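Local coordinates for protein tylactone synthase starter module and modules 1 & 2 (Streptomyces fradiae, PDB 2Z5L) that probably uses NADPH to reduce a beta-keto group of the growing polyketide chain, as the first ketoreductase of the tylosin synthase, at residues N337-A349 / T361-L373. Numbering follows the deposited sequence.
Sequences NAVFHTAGILDDA and TVRGAKVCGAELL
Lys366 O, a carbonyl of helix 356-376, accepts two hydrogen bonds: one from Ala370 N within the helix, the other from His341 NE2 at 3.1 Å. The histidine bond is bent (141° at the hydrogen) and meets a lone pair in the carbonyl plane, the acceptor sitting tilted from the imidazole plane. A second, weak bond runs from NE2 to Ala365 O, near the ring's edge; both carbonyls belong to the wider pi-type turn at 364-368. With CG anti to the backbone N (chi1 -171°), the imidazole reaches from the strand to the helix, while Thr265 OG1 holds ND1; histidine suits a buried place where both ring nitrogens find partners. Having no side chain, Gly369 lets its CA come within 3.9 Å of His341 CE1. Beyond the ring, Leu373 CD1 packs on Val339 CG1 at 3.8 Å, two branched apolar side chains joining helix to strand. Past the strand, Ala365 CB lies 3.9 Å from Gly344 CA, small groups that let the chain pass close to the helix. Ile345 then lays CD1 against Val362 CG2 (3.7 Å), and a water accepts weakly from Ile345 N and donates to Val362 O. The long Lys366 chain, bent near its end, passes CE by Ala343 O and hydrogen-bonds NZ to Asn408 OD1 of helix 402-419. Strand and helix run nearly antiparallel (167°), the strand-loop-helix packing of a Rossmann fold in the short-chain dehydrogenase/reductase family.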
loop_
_atom_site.group_PDB
_atom_site.type_symbol
_atom_site.label_atom_id
_atom_site.label_comp_id
_atom_site.label_asym_id
_atom_site.label_seq_id
_atom_site.Cartn_x
_atom_site.Cartn_y
_atom_site.Cartn_z
ATOM N N ASN A 337 23.211 -11.402 -2.942
ATOM C CA ASN A 337 23.732 -10.076 -3.237
ATOM C C ASN A 337 22.559 -9.209 -3.665
ATOM O O ASN A 337 22.631 -7.975 -3.663
ATOM C CB ASN A 337 24.757 -10.143 -4.366
ATOM C CG ASN A 337 25.938 -11.001 -4.006
ATOM O OD1 ASN A 337 26.224 -11.991 -4.671
ATOM N ND2 ASN A 337 26.635 -10.626 -2.936
ATOM N N ALA A 338 21.478 -9.875 -4.054
ATOM C CA ALA A 338 20.256 -9.200 -4.473
ATOM C C ALA A 338 19.044 -10.087 -4.171
ATOM O O ALA A 338 19.083 -11.304 -4.382
ATOM C CB ALA A 338 20.325 -8.880 -5.963
ATOM N N VAL A 339 17.979 -9.466 -3.667
ATOM C CA VAL A 339 16.732 -10.163 -3.341
ATOM C C VAL A 339 15.582 -9.537 -4.119
ATOM O O VAL A 339 15.461 -8.315 -4.172
ATOM C CB VAL A 339 16.403 -10.074 -1.827
ATOM C CG1 VAL A 339 15.069 -10.750 -1.533
ATOM C CG2 VAL A 339 17.497 -10.733 -1.018
ATOM N N PHE A 340 14.748 -10.369 -4.739
ATOM C CA PHE A 340 13.585 -9.885 -5.494
ATOM C C PHE A 340 12.343 -10.595 -4.938
ATOM O O PHE A 340 12.194 -11.810 -5.069
ATOM C CB PHE A 340 13.749 -10.186 -6.983
ATOM C CG PHE A 340 14.813 -9.352 -7.659
ATOM C CD1 PHE A 340 14.506 -8.136 -8.249
ATOM C CD2 PHE A 340 16.125 -9.793 -7.713
ATOM C CE1 PHE A 340 15.493 -7.380 -8.899
ATOM C CE2 PHE A 340 17.115 -9.046 -8.358
ATOM C CZ PHE A 340 16.798 -7.841 -8.948
ATOM N N HIS A 341 11.455 -9.832 -4.316
ATOM C CA HIS A 341 10.246 -10.389 -3.720
ATOM C C HIS A 341 9.036 -10.234 -4.632
ATOM O O HIS A 341 8.426 -9.170 -4.666
ATOM C CB HIS A 341 9.972 -9.693 -2.384
ATOM C CG HIS A 341 8.882 -10.327 -1.576
ATOM N ND1 HIS A 341 8.854 -11.675 -1.294
ATOM C CD2 HIS A 341 7.787 -9.792 -0.985
ATOM C CE1 HIS A 341 7.783 -11.946 -0.565
ATOM N NE2 HIS A 341 7.120 -10.823 -0.365
ATOM N N THR A 342 8.688 -11.285 -5.373
ATOM C CA THR A 342 7.527 -11.199 -6.255
ATOM C C THR A 342 6.363 -12.019 -5.690
ATOM O O THR A 342 5.265 -11.988 -6.238
ATOM C CB THR A 342 7.841 -11.657 -7.720
ATOM O OG1 THR A 342 7.634 -13.059 -7.841
ATOM C CG2 THR A 342 9.304 -11.398 -8.107
ATOM N N ALA A 343 6.589 -12.735 -4.582
ATOM C CA ALA A 343 5.527 -13.562 -3.990
ATOM C C ALA A 343 4.287 -12.780 -3.557
ATOM O O ALA A 343 4.370 -11.633 -3.121
ATOM C CB ALA A 343 6.060 -14.363 -2.805
ATOM N N GLY A 344 3.137 -13.437 -3.653
ATOM C CA GLY A 344 1.887 -12.809 -3.273
ATOM C C GLY A 344 0.717 -13.550 -3.877
ATOM O O GLY A 344 0.906 -14.481 -4.668
ATOM N N ILE A 345 -0.495 -13.136 -3.517
ATOM C CA ILE A 345 -1.693 -13.793 -4.020
ATOM C C ILE A 345 -2.721 -12.836 -4.590
ATOM O O ILE A 345 -2.803 -11.677 -4.183
ATOM C CB ILE A 345 -2.385 -14.577 -2.918
ATOM C CG1 ILE A 345 -2.958 -13.607 -1.897
ATOM C CG2 ILE A 345 -1.396 -15.512 -2.238
ATOM C CD1 ILE A 345 -3.848 -14.268 -0.894
ATOM N N LEU A 346 -3.521 -13.336 -5.525
ATOM C CA LEU A 346 -4.555 -12.519 -6.142
ATOM C C LEU A 346 -5.647 -12.227 -5.120
ATOM O O LEU A 346 -6.146 -13.129 -4.435
ATOM C CB LEU A 346 -5.152 -13.234 -7.364
ATOM C CG LEU A 346 -5.402 -12.388 -8.623
ATOM C CD1 LEU A 346 -5.905 -13.286 -9.744
ATOM C CD2 LEU A 346 -6.417 -11.282 -8.331
ATOM N N ASP A 347 -5.987 -10.946 -5.019
ATOM C CA ASP A 347 -7.024 -10.480 -4.104
ATOM C C ASP A 347 -8.119 -9.690 -4.797
ATOM O O ASP A 347 -7.848 -8.751 -5.542
ATOM C CB ASP A 347 -6.465 -9.575 -3.000
ATOM C CG ASP A 347 -7.570 -8.979 -2.136
ATOM O OD1 ASP A 347 -8.431 -9.766 -1.679
ATOM O OD2 ASP A 347 -7.587 -7.738 -1.911
ATOM N N ASP A 348 -9.361 -10.077 -4.541
ATOM C CA ASP A 348 -10.498 -9.362 -5.093
ATOM C C ASP A 348 -11.749 -9.612 -4.256
ATOM O O ASP A 348 -12.560 -10.495 -4.540
ATOM C CB ASP A 348 -10.708 -9.690 -6.595
ATOM C CG ASP A 348 -10.963 -11.173 -6.875
ATOM O OD1 ASP A 348 -10.167 -12.031 -6.398
ATOM O OD2 ASP A 348 -11.943 -11.465 -7.609
ATOM N N ALA A 349 -11.864 -8.823 -3.191
ATOM C CA ALA A 349 -12.990 -8.889 -2.275
ATOM C C ALA A 349 -13.335 -7.481 -1.783
ATOM O O ALA A 349 -12.491 -6.798 -1.200
ATOM C CB ALA A 349 -12.650 -9.791 -1.089
ATOM N N THR A 361 -4.641 -13.921 4.569
ATOM C CA THR A 361 -4.171 -14.714 3.449
ATOM C C THR A 361 -3.452 -13.819 2.452
ATOM O O THR A 361 -2.437 -14.202 1.865
ATOM C CB THR A 361 -5.357 -15.418 2.787
ATOM O OG1 THR A 361 -5.908 -16.373 3.706
ATOM C CG2 THR A 361 -4.923 -16.117 1.520
ATOM N N VAL A 362 -3.957 -12.601 2.293
ATOM C CA VAL A 362 -3.361 -11.673 1.348
ATOM C C VAL A 362 -2.039 -11.088 1.813
ATOM O O VAL A 362 -1.100 -10.939 1.018
ATOM C CB VAL A 362 -4.349 -10.544 1.007
ATOM C CG1 VAL A 362 -3.667 -9.468 0.138
ATOM C CG2 VAL A 362 -5.523 -11.140 0.266
ATOM N N ARG A 363 -1.941 -10.755 3.096
ATOM C CA ARG A 363 -0.684 -10.182 3.575
ATOM C C ARG A 363 0.387 -11.217 3.886
ATOM O O ARG A 363 1.579 -10.917 3.816
ATOM C CB ARG A 363 -0.922 -9.284 4.792
ATOM C CG ARG A 363 -1.371 -9.983 6.035
ATOM C CD ARG A 363 -1.896 -8.941 7.002
ATOM N NE ARG A 363 -0.898 -7.899 7.231
ATOM C CZ ARG A 363 0.140 -8.037 8.051
ATOM N NH1 ARG A 363 0.294 -9.172 8.716
ATOM N NH2 ARG A 363 1.023 -7.054 8.198
ATOM N N GLY A 364 -0.030 -12.441 4.194
ATOM C CA GLY A 364 0.932 -13.488 4.509
ATOM C C GLY A 364 2.166 -13.533 3.622
ATOM O O GLY A 364 3.288 -13.232 4.065
ATOM N N ALA A 365 1.976 -13.904 2.360
ATOM C CA ALA A 365 3.105 -14.004 1.428
ATOM C C ALA A 365 3.762 -12.669 1.111
ATOM O O ALA A 365 4.994 -12.564 1.010
ATOM C CB ALA A 365 2.650 -14.660 0.125
ATOM N N LYS A 366 2.930 -11.649 0.948
ATOM C CA LYS A 366 3.426 -10.325 0.618
ATOM C C LYS A 366 4.124 -9.640 1.796
ATOM O O LYS A 366 5.357 -9.533 1.829
ATOM C CB LYS A 366 2.263 -9.480 0.093
ATOM C CG LYS A 366 2.657 -8.175 -0.553
ATOM C CD LYS A 366 1.635 -7.845 -1.618
ATOM C CE LYS A 366 1.963 -8.553 -2.919
ATOM N NZ LYS A 366 3.014 -7.834 -3.657
ATOM N N VAL A 367 3.346 -9.204 2.778
ATOM C CA VAL A 367 3.918 -8.508 3.923
ATOM C C VAL A 367 4.889 -9.345 4.757
ATOM O O VAL A 367 6.047 -8.966 4.937
ATOM C CB VAL A 367 2.825 -7.975 4.851
ATOM C CG1 VAL A 367 3.443 -7.062 5.893
ATOM C CG2 VAL A 367 1.785 -7.239 4.049
ATOM N N CYS A 368 4.408 -10.468 5.281
ATOM C CA CYS A 368 5.245 -11.340 6.095
ATOM C C CYS A 368 6.533 -11.738 5.365
ATOM O O CYS A 368 7.612 -11.766 5.962
ATOM C CB CYS A 368 4.462 -12.595 6.509
ATOM S SG CYS A 368 3.061 -12.270 7.644
ATOM N N GLY A 369 6.421 -12.039 4.076
ATOM C CA GLY A 369 7.588 -12.428 3.303
ATOM C C GLY A 369 8.690 -11.382 3.270
ATOM O O GLY A 369 9.857 -11.678 3.557
ATOM N N ALA A 370 8.317 -10.155 2.918
ATOM C CA ALA A 370 9.255 -9.047 2.828
ATOM C C ALA A 370 9.843 -8.681 4.187
ATOM O O ALA A 370 11.016 -8.310 4.294
ATOM C CB ALA A 370 8.561 -7.834 2.228
ATOM N N GLU A 371 9.028 -8.790 5.232
ATOM C CA GLU A 371 9.491 -8.443 6.566
ATOM C C GLU A 371 10.520 -9.473 7.063
ATOM O O GLU A 371 11.473 -9.109 7.742
ATOM C CB GLU A 371 8.291 -8.332 7.523
ATOM C CG GLU A 371 8.620 -7.852 8.941
ATOM C CD GLU A 371 9.182 -6.422 8.994
ATOM O OE1 GLU A 371 8.534 -5.483 8.466
ATOM O OE2 GLU A 371 10.272 -6.246 9.580
ATOM N N LEU A 372 10.334 -10.744 6.711
ATOM C CA LEU A 372 11.274 -11.785 7.107
ATOM C C LEU A 372 12.592 -11.651 6.340
ATOM O O LEU A 372 13.667 -11.885 6.893
ATOM C CB LEU A 372 10.693 -13.179 6.862
ATOM C CG LEU A 372 9.729 -13.675 7.928
ATOM C CD1 LEU A 372 9.083 -14.956 7.478
ATOM C CD2 LEU A 372 10.488 -13.882 9.251
ATOM N N LEU A 373 12.505 -11.294 5.060
ATOM C CA LEU A 373 13.700 -11.119 4.250
ATOM C C LEU A 373 14.475 -9.926 4.787
ATOM O O LEU A 373 15.708 -9.892 4.741
ATOM C CB LEU A 373 13.341 -10.875 2.785
ATOM C CG LEU A 373 12.670 -12.020 2.031
ATOM C CD1 LEU A 373 12.137 -11.479 0.706
ATOM C CD2 LEU A 373 13.645 -13.161 1.794
HETATM O O HOH W 1 -0.542 -10.250 -1.589
#